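Local coordinates for UTP--glucose-1-phosphate uridylyltransferase (Acinetobacter baumannii, PDB 6IKX), which catalyses the reversible transfer of the uridylyl group from UTP to alpha-D-glucose 1-phosphate, giving UDP-glucose and diphosphate, at residues Y38-A43 / E49-V54; H111-A116 / F125-P130; A156-E161 / D235-L240. The protein carries 1 engineered substitution. All coordinates share one frame; numbering follows the deposited sequence.

Contact 1 (Y38-A43 / E49-V54); sequences YVVREA and EQIILV
I51 leans from strand 50-55 into helix 35-44, where V40 lies against both branches and A43, one turn along the same side of the helix, against the tip of the longer one. At CB the side chain forks. The methyl I51 CG2 faces V40, with V40 CG2 4.3 Å away. The other branch starts with CG1 anti to the carbonyl carbon of I51 (chi1 -67°), a setting that aims it at the helix; I51 CG1 comes within 4.2 Å of V40 CG1. A bend about the next bond, chi2 -57°, carries the terminal methyl on to A43, and I51 CD1 ends 3.8 Å from A43 CB. Each residue suits its place: valine offers two methyls to the middle of the isoleucine, while the small alanine lets the longer tip come close to the helix. All three are buried, and the join is made by dispersion and the exclusion of water. L7 of strand 4-8 also packs on V40, so the helix rests on two strands; F66 of a loop adds to the packing. Helix 35-44 links strand 4-8 to strand 50-55, which lie side by side and parallel. The arrangement is that of a beta-alpha-beta crossover in the Rossmann-like nucleotide-binding half of a GT-A fold, the helix packed on the strand it leads into.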
loop_
_atom_site.group_PDB
_atom_site.type_symbol
_atom_site.label_atom_id
_atom_site.label_comp_id
_atom_site.label_asym_id
_atom_site.label_seq_id
_atom_site.Cartn_x
_atom_site.Cartn_y
_atom_site.Cartn_z
ATOM N N TYR A 38 12.809 -6.122 -17.603
ATOM C CA TYR A 38 13.743 -6.200 -18.752
ATOM C C TYR A 38 15.151 -5.820 -18.282
ATOM O O TYR A 38 16.125 -6.336 -18.851
ATOM C CB TYR A 38 13.290 -5.259 -19.856
ATOM C CG TYR A 38 12.073 -5.691 -20.630
ATOM C CD1 TYR A 38 10.809 -5.296 -20.225
ATOM C CD2 TYR A 38 12.200 -6.390 -21.821
ATOM C CE1 TYR A 38 9.685 -5.664 -20.937
ATOM C CE2 TYR A 38 11.083 -6.744 -22.559
ATOM C CZ TYR A 38 9.824 -6.380 -22.112
ATOM O OH TYR A 38 8.717 -6.697 -22.837
ATOM N N VAL A 39 15.214 -4.924 -17.290
ATOM C CA VAL A 39 16.451 -4.321 -16.722
ATOM C C VAL A 39 17.028 -5.333 -15.734
ATOM O O VAL A 39 18.283 -5.491 -15.668
ATOM C CB VAL A 39 16.150 -2.971 -16.048
ATOM C CG1 VAL A 39 17.395 -2.323 -15.499
ATOM C CG2 VAL A 39 15.477 -2.013 -17.006
ATOM N N VAL A 40 16.148 -6.017 -15.002
ATOM C CA VAL A 40 16.592 -7.045 -14.033
ATOM C C VAL A 40 17.056 -8.252 -14.851
ATOM O O VAL A 40 18.169 -8.724 -14.548
ATOM C CB VAL A 40 15.544 -7.384 -12.968
ATOM C CG1 VAL A 40 15.941 -8.655 -12.226
ATOM C CG2 VAL A 40 15.348 -6.223 -11.980
ATOM N N ARG A 41 16.334 -8.621 -15.931
ATOM C CA ARG A 41 16.752 -9.758 -16.805
ATOM C C ARG A 41 18.163 -9.444 -17.352
ATOM O O ARG A 41 19.045 -10.305 -17.240
ATOM C CB ARG A 41 15.671 -10.095 -17.847
ATOM C CG ARG A 41 15.888 -11.404 -18.607
ATOM C CD ARG A 41 14.958 -11.701 -19.784
ATOM N NE ARG A 41 13.512 -11.681 -19.491
ATOM C CZ ARG A 41 12.577 -10.927 -20.117
ATOM N NH1 ARG A 41 12.892 -10.093 -21.092
ATOM N NH2 ARG A 41 11.304 -11.011 -19.777
ATOM N N GLU A 42 18.398 -8.235 -17.869
ATOM C CA GLU A 42 19.706 -7.791 -18.435
ATOM C C GLU A 42 20.825 -7.972 -17.385
ATOM O O GLU A 42 21.888 -8.499 -17.736
ATOM C CB GLU A 42 19.547 -6.352 -18.957
ATOM C CG GLU A 42 20.829 -5.635 -19.408
ATOM C CD GLU A 42 20.665 -4.123 -19.631
ATOM O OE1 GLU A 42 21.684 -3.424 -19.932
ATOM O OE2 GLU A 42 19.510 -3.621 -19.529
ATOM N N ALA A 43 20.602 -7.538 -16.146
ATOM C CA ALA A 43 21.576 -7.608 -15.031
ATOM C C ALA A 43 21.974 -9.065 -14.748
ATOM O O ALA A 43 23.198 -9.398 -14.654
ATOM C CB ALA A 43 20.967 -6.998 -13.799
ATOM N N GLU A 49 23.895 -10.970 -9.158
ATOM C CA GLU A 49 23.285 -11.885 -8.166
ATOM C C GLU A 49 22.475 -11.135 -7.116
ATOM O O GLU A 49 21.599 -11.782 -6.529
ATOM C CB GLU A 49 24.400 -12.678 -7.476
ATOM C CG GLU A 49 24.941 -13.778 -8.377
ATOM C CD GLU A 49 26.032 -14.657 -7.795
ATOM O OE1 GLU A 49 26.448 -14.418 -6.632
ATOM O OE2 GLU A 49 26.475 -15.558 -8.524
ATOM N N GLN A 50 22.846 -9.887 -6.817
ATOM C CA GLN A 50 22.209 -9.022 -5.800
ATOM C C GLN A 50 21.722 -7.745 -6.496
ATOM O O GLN A 50 22.608 -6.910 -6.932
ATOM C CB GLN A 50 23.178 -8.687 -4.668
ATOM C CG GLN A 50 22.481 -8.157 -3.411
ATOM C CD GLN A 50 23.452 -7.700 -2.349
ATOM O OE1 GLN A 50 24.509 -7.126 -2.622
ATOM N NE2 GLN A 50 23.104 -7.962 -1.106
ATOM N N ILE A 51 20.385 -7.645 -6.656
ATOM C CA ILE A 51 19.660 -6.470 -7.219
ATOM C C ILE A 51 19.395 -5.521 -6.055
ATOM O O ILE A 51 18.695 -5.904 -5.118
ATOM C CB ILE A 51 18.391 -6.913 -7.969
ATOM C CG1 ILE A 51 18.752 -7.710 -9.229
ATOM C CG2 ILE A 51 17.499 -5.722 -8.321
ATOM C CD1 ILE A 51 19.650 -6.954 -10.187
ATOM N N ILE A 52 20.024 -4.352 -6.056
ATOM C CA ILE A 52 19.880 -3.357 -4.954
ATOM C C ILE A 52 18.987 -2.231 -5.466
ATOM O O ILE A 52 19.518 -1.364 -6.188
ATOM C CB ILE A 52 21.252 -2.848 -4.484
ATOM C CG1 ILE A 52 22.203 -4.020 -4.219
ATOM C CG2 ILE A 52 21.101 -1.941 -3.259
ATOM C CD1 ILE A 52 23.621 -3.619 -3.875
ATOM N N LEU A 53 17.684 -2.292 -5.171
ATOM C CA LEU A 53 16.688 -1.252 -5.581
ATOM C C LEU A 53 16.826 -0.052 -4.621
ATOM O O LEU A 53 16.612 -0.256 -3.421
ATOM C CB LEU A 53 15.265 -1.828 -5.466
ATOM C CG LEU A 53 14.934 -3.051 -6.305
ATOM C CD1 LEU A 53 13.521 -3.510 -6.052
ATOM C CD2 LEU A 53 15.118 -2.788 -7.772
ATOM N N VAL A 54 17.186 1.141 -5.087
ATOM C CA VAL A 54 17.112 2.366 -4.241
ATOM C C VAL A 54 15.726 2.944 -4.483
ATOM O O VAL A 54 15.458 3.388 -5.626
ATOM C CB VAL A 54 18.230 3.377 -4.559
ATOM C CG1 VAL A 54 18.234 4.537 -3.591
ATOM C CG2 VAL A 54 19.584 2.714 -4.518
#

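Contact 2 (H111-A116 / F125-P130); sequences HAVLCA and FAVLLP
V113 on helix 109-115 stands over the gap between F125 and V127, two residues of strand 125-128 that project from the same side of the sheet. Its two methyls divide the work. V113 CG1 approaches the phenyl group of F125 from the rim, close to the ring plane, with F125 CE2 at 3.9 Å and F125 CZ at 4.0 Å; the valine therefore meets an edge of the ring and does not lie on a face. V113 CG2 turns to the other neighbour and reaches V127 CG2 at 4.1 Å, methyl against methyl. In both pairs the side chains meet at a slant. The ring gets to the helix because F125 holds CG between its own backbone N and carbonyl carbon (chi1 63°), a costlier rotamer that an extended strand can accommodate. A branched valine fits here since one residue can serve two partners, and a flat phenylalanine fills the adjoining volume with its rim to V113 while I216 and M217 of helix 216-220 also pack on it. V127, slim and beta-branched as strands prefer, sits about 4 Å from the side chain of P8, a residue that contacts UTP. On another side of helix 109-115, H111 hydrogen-bonds through ND1 to NE2 of Q103, itself a ligand-binding residue, and C115 SG lies over one face of the imidazole, 3.8 Å above its plane. Backbone bonds join the strand to strand 4-8 in parallel and to strand 209-212 in antiparallel fashion. A buried helix packed on a strand next to strand 4-8, which ends at the UTP-binding residue P8, belongs to the alpha/beta/alpha sandwich of the GT-A nucleotidyltransferases.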
loop_
_atom_site.group_PDB
_atom_site.type_symbol
_atom_site.label_atom_id
_atom_site.label_comp_id
_atom_site.label_asym_id
_atom_site.label_seq_id
_atom_site.Cartn_x
_atom_site.Cartn_y
_atom_site.Cartn_z
ATOM N N HIS A 111 23.140 10.850 -5.196
ATOM C CA HIS A 111 22.588 10.679 -3.824
ATOM C C HIS A 111 21.930 9.293 -3.713
ATOM O O HIS A 111 22.156 8.621 -2.672
ATOM C CB HIS A 111 21.636 11.822 -3.482
ATOM C CG HIS A 111 20.956 11.630 -2.167
ATOM N ND1 HIS A 111 19.638 11.243 -2.075
ATOM C CD2 HIS A 111 21.409 11.768 -0.899
ATOM C CE1 HIS A 111 19.312 11.172 -0.799
ATOM N NE2 HIS A 111 20.385 11.463 -0.057
ATOM N N ALA A 112 21.237 8.863 -4.778
ATOM C CA ALA A 112 20.620 7.526 -4.888
ATOM C C ALA A 112 21.702 6.439 -4.742
ATOM O O ALA A 112 21.567 5.540 -3.870
ATOM C CB ALA A 112 19.910 7.430 -6.203
ATOM N N VAL A 113 22.756 6.516 -5.542
ATOM C CA VAL A 113 23.877 5.542 -5.482
ATOM C C VAL A 113 24.483 5.575 -4.070
ATOM O O VAL A 113 24.696 4.493 -3.506
ATOM C CB VAL A 113 24.917 5.810 -6.583
ATOM C CG1 VAL A 113 26.160 4.962 -6.408
ATOM C CG2 VAL A 113 24.315 5.579 -7.959
ATOM N N LEU A 114 24.685 6.751 -3.476
ATOM C CA LEU A 114 25.236 6.869 -2.093
ATOM C C LEU A 114 24.347 6.146 -1.066
ATOM O O LEU A 114 24.913 5.590 -0.084
ATOM C CB LEU A 114 25.344 8.355 -1.757
ATOM C CG LEU A 114 26.502 8.772 -0.870
ATOM C CD1 LEU A 114 26.107 9.988 -0.053
ATOM C CD2 LEU A 114 27.002 7.649 0.026
ATOM N N CYS A 115 23.012 6.167 -1.246
ATOM C CA CYS A 115 22.010 5.490 -0.368
ATOM C C CYS A 115 22.288 3.984 -0.290
ATOM O O CYS A 115 22.068 3.410 0.748
ATOM C CB CYS A 115 20.579 5.699 -0.850
ATOM S SG CYS A 115 19.975 7.402 -0.691
ATOM N N ALA A 116 22.860 3.390 -1.321
ATOM C CA ALA A 116 23.223 1.960 -1.332
ATOM C C ALA A 116 24.624 1.701 -0.757
ATOM O O ALA A 116 25.152 0.627 -1.016
ATOM C CB ALA A 116 23.140 1.441 -2.747
ATOM N N PHE A 125 30.752 -2.528 -8.399
ATOM C CA PHE A 125 29.290 -2.729 -8.608
ATOM C C PHE A 125 28.794 -2.053 -9.875
ATOM O O PHE A 125 29.446 -1.173 -10.410
ATOM C CB PHE A 125 28.503 -2.258 -7.398
ATOM C CG PHE A 125 28.627 -0.788 -7.126
ATOM C CD1 PHE A 125 29.761 -0.268 -6.536
ATOM C CD2 PHE A 125 27.614 0.074 -7.480
ATOM C CE1 PHE A 125 29.865 1.094 -6.281
ATOM C CE2 PHE A 125 27.710 1.431 -7.211
ATOM C CZ PHE A 125 28.836 1.946 -6.618
ATOM N N ALA A 126 27.678 -2.526 -10.390
ATOM C CA ALA A 126 27.089 -1.929 -11.600
ATOM C C ALA A 126 25.961 -0.969 -11.165
ATOM O O ALA A 126 25.462 -1.125 -10.050
ATOM C CB ALA A 126 26.668 -3.038 -12.533
ATOM N N VAL A 127 25.632 0.030 -11.992
ATOM C CA VAL A 127 24.424 0.898 -11.848
ATOM C C VAL A 127 23.614 0.748 -13.130
ATOM O O VAL A 127 24.216 0.831 -14.214
ATOM C CB VAL A 127 24.785 2.369 -11.593
ATOM C CG1 VAL A 127 23.548 3.248 -11.564
ATOM C CG2 VAL A 127 25.625 2.554 -10.329
ATOM N N LEU A 128 22.349 0.368 -13.000
ATOM C CA LEU A 128 21.383 0.257 -14.134
ATOM C C LEU A 128 20.341 1.348 -13.886
ATOM O O LEU A 128 19.676 1.266 -12.829
ATOM C CB LEU A 128 20.655 -1.101 -14.193
ATOM C CG LEU A 128 21.433 -2.415 -14.387
ATOM C CD1 LEU A 128 21.299 -2.947 -15.819
ATOM C CD2 LEU A 128 22.886 -2.325 -13.961
ATOM N N LEU A 129 20.259 2.347 -14.752
ATOM C CA LEU A 129 19.100 3.283 -14.766
ATOM C C LEU A 129 17.973 2.561 -15.506
ATOM O O LEU A 129 18.051 2.298 -16.697
ATOM C CB LEU A 129 19.460 4.603 -15.447
ATOM C CG LEU A 129 20.551 5.462 -14.803
ATOM C CD1 LEU A 129 20.260 6.933 -15.043
ATOM C CD2 LEU A 129 20.707 5.224 -13.315
ATOM N N PRO A 130 16.882 2.227 -14.803
ATOM C CA PRO A 130 15.816 1.390 -15.357
ATOM C C PRO A 130 14.792 2.062 -16.294
ATOM O O PRO A 130 14.016 1.376 -16.878
ATOM C CB PRO A 130 15.098 0.963 -14.081
ATOM C CG PRO A 130 15.190 2.224 -13.233
ATOM C CD PRO A 130 16.614 2.693 -13.438
#

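Contact 3 (A156-E161 / D235-L240); sequences AQIMVE and DAIAML
Between A156 and I158 of the strand and L240 and I237 of the helix no ring or amide intervenes: methyl groups meet methyl groups. The flat amide of Q157 belongs to the other side of strand 156-162, where NE2 hydrogen-bonds to A155 O and E247 OE1 and OE1 bonds to S185 OG. On the helix side, I158 bends about its second side-chain bond (chi2 70°), and its CD1 arrives 4.3 Å from I237 CD1 and 4.4 Å from I237 CG2. One helical turn on, L240 reaches out with CG anti to its backbone N (chi1 -179°) and brings CD2 to 4.1 Å from A156 CB. Long isoleucine and leucine branches thus span the distance from helix to sheet, and the short alanine accepts the leucine tip. V246 of the adjoining parallel strand touches both I158 and I237, while L219 packs on L240. The side chain of I158 is also about 4 Å from that of V206, a residue that contacts UDP-glucose. With four buried apolar residues and no polar bond across the gap, helix 233-240 is held on this part of the sheet by shape and hydrophobic burial.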
loop_
_atom_site.group_PDB
_atom_site.type_symbol
_atom_site.label_atom_id
_atom_site.label_comp_id
_atom_site.label_asym_id
_atom_site.label_seq_id
_atom_site.Cartn_x
_atom_site.Cartn_y
_atom_site.Cartn_z
ATOM N N ALA A 156 36.959 2.206 -14.475
ATOM C CA ALA A 156 35.497 2.415 -14.413
ATOM C C ALA A 156 34.988 2.476 -15.857
ATOM O O ALA A 156 35.757 2.877 -16.735
ATOM C CB ALA A 156 35.147 3.641 -13.620
ATOM N N GLN A 157 33.777 1.983 -16.076
ATOM C CA GLN A 157 33.124 1.916 -17.400
ATOM C C GLN A 157 31.867 2.789 -17.353
ATOM O O GLN A 157 31.090 2.715 -16.353
ATOM C CB GLN A 157 32.840 0.455 -17.768
ATOM C CG GLN A 157 34.076 -0.453 -17.735
ATOM C CD GLN A 157 35.100 -0.160 -18.818
ATOM O OE1 GLN A 157 34.784 -0.093 -20.019
ATOM N NE2 GLN A 157 36.350 0.037 -18.397
ATOM N N ILE A 158 31.724 3.633 -18.368
ATOM C CA ILE A 158 30.494 4.413 -18.678
ATOM C C ILE A 158 29.991 3.936 -20.044
ATOM O O ILE A 158 30.698 4.103 -21.061
ATOM C CB ILE A 158 30.759 5.924 -18.622
ATOM C CG1 ILE A 158 30.842 6.454 -17.191
ATOM C CG2 ILE A 158 29.706 6.685 -19.387
ATOM C CD1 ILE A 158 32.050 6.031 -16.412
ATOM N N MET A 159 28.825 3.302 -20.079
ATOM C CA MET A 159 28.248 2.854 -21.373
ATOM C C MET A 159 27.801 4.103 -22.155
ATOM O O MET A 159 27.218 5.019 -21.533
ATOM C CB MET A 159 27.094 1.866 -21.165
ATOM C CG MET A 159 26.579 1.264 -22.478
ATOM S SD MET A 159 25.306 -0.002 -22.321
ATOM C CE MET A 159 26.109 -1.144 -21.200
ATOM N N VAL A 160 28.128 4.147 -23.451
ATOM C CA VAL A 160 27.790 5.256 -24.394
ATOM C C VAL A 160 27.282 4.664 -25.710
ATOM O O VAL A 160 27.532 3.475 -25.984
ATOM C CB VAL A 160 28.984 6.191 -24.661
ATOM C CG1 VAL A 160 29.481 6.845 -23.385
ATOM C CG2 VAL A 160 30.140 5.500 -25.376
ATOM N N GLU A 161 26.608 5.475 -26.515
ATOM C CA GLU A 161 26.095 5.026 -27.834
ATOM C C GLU A 161 26.106 6.206 -28.809
ATOM O O GLU A 161 25.673 7.308 -28.412
ATOM C CB GLU A 161 24.740 4.366 -27.615
ATOM C CG GLU A 161 23.585 5.060 -28.260
ATOM C CD GLU A 161 22.289 4.326 -28.017
ATOM O OE1 GLU A 161 22.024 3.298 -28.702
ATOM O OE2 GLU A 161 21.580 4.762 -27.108
ATOM N N ASP A 235 30.426 14.225 -11.454
ATOM C CA ASP A 235 31.571 14.911 -10.810
ATOM C C ASP A 235 32.121 14.093 -9.626
ATOM O O ASP A 235 33.267 14.373 -9.197
ATOM C CB ASP A 235 31.270 16.398 -10.570
ATOM C CG ASP A 235 30.167 16.702 -9.589
ATOM O OD1 ASP A 235 30.105 16.002 -8.561
ATOM O OD2 ASP A 235 29.404 17.656 -9.859
ATOM N N ALA A 236 31.426 13.068 -9.151
ATOM C CA ALA A 236 32.087 11.994 -8.372
ATOM C C ALA A 236 33.045 11.230 -9.304
ATOM O O ALA A 236 34.152 10.916 -8.883
ATOM C CB ALA A 236 31.069 11.082 -7.750
ATOM N N ILE A 237 32.638 10.992 -10.551
ATOM C CA ILE A 237 33.461 10.306 -11.579
ATOM C C ILE A 237 34.603 11.246 -11.991
ATOM O O ILE A 237 35.785 10.797 -11.996
ATOM C CB ILE A 237 32.556 9.868 -12.734
ATOM C CG1 ILE A 237 31.630 8.741 -12.271
ATOM C CG2 ILE A 237 33.365 9.481 -13.963
ATOM C CD1 ILE A 237 30.448 8.454 -13.207
ATOM N N ALA A 238 34.313 12.523 -12.236
ATOM C CA ALA A 238 35.383 13.540 -12.387
ATOM C C ALA A 238 36.426 13.344 -11.278
ATOM O O ALA A 238 37.607 13.270 -11.645
ATOM C CB ALA A 238 34.859 14.958 -12.406
ATOM N N MET A 239 36.022 13.260 -9.998
ATOM C CA MET A 239 36.955 13.172 -8.833
ATOM C C MET A 239 37.760 11.860 -8.890
ATOM O O MET A 239 38.916 11.834 -8.424
ATOM C CB MET A 239 36.220 13.229 -7.484
ATOM C CG MET A 239 35.753 14.636 -7.089
ATOM S SD MET A 239 34.287 14.692 -5.987
ATOM C CE MET A 239 35.078 14.322 -4.424
ATOM N N LEU A 240 37.155 10.790 -9.395
ATOM C CA LEU A 240 37.796 9.468 -9.521
ATOM C C LEU A 240 38.917 9.562 -10.566
ATOM O O LEU A 240 39.859 8.798 -10.477
ATOM C CB LEU A 240 36.706 8.464 -9.897
ATOM C CG LEU A 240 37.150 7.020 -10.045
ATOM C CD1 LEU A 240 37.725 6.461 -8.760
ATOM C CD2 LEU A 240 36.014 6.160 -10.540
#

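All three contacts are buried, each laying a helix on a strand of one mixed sheet through apolar side chains, with no hydrogen bond across. Contacts 1 and 2 are immediate neighbours: V39 touches L128 and P130, and V54 touches A112 and C115, so helices 35-44 and 109-115 sandwich the sheet from opposite faces around strand 4-8. Contact 3 lies farther out, its centre about 20 Å from that of contact 1 and 13 Å from that of contact 2, in the part of the sheet near the sugar-nucleotide residue V206. An aromatic rim enters contact 2 alone, while contacts 1 and 3 both set an alanine against a long branched side chain.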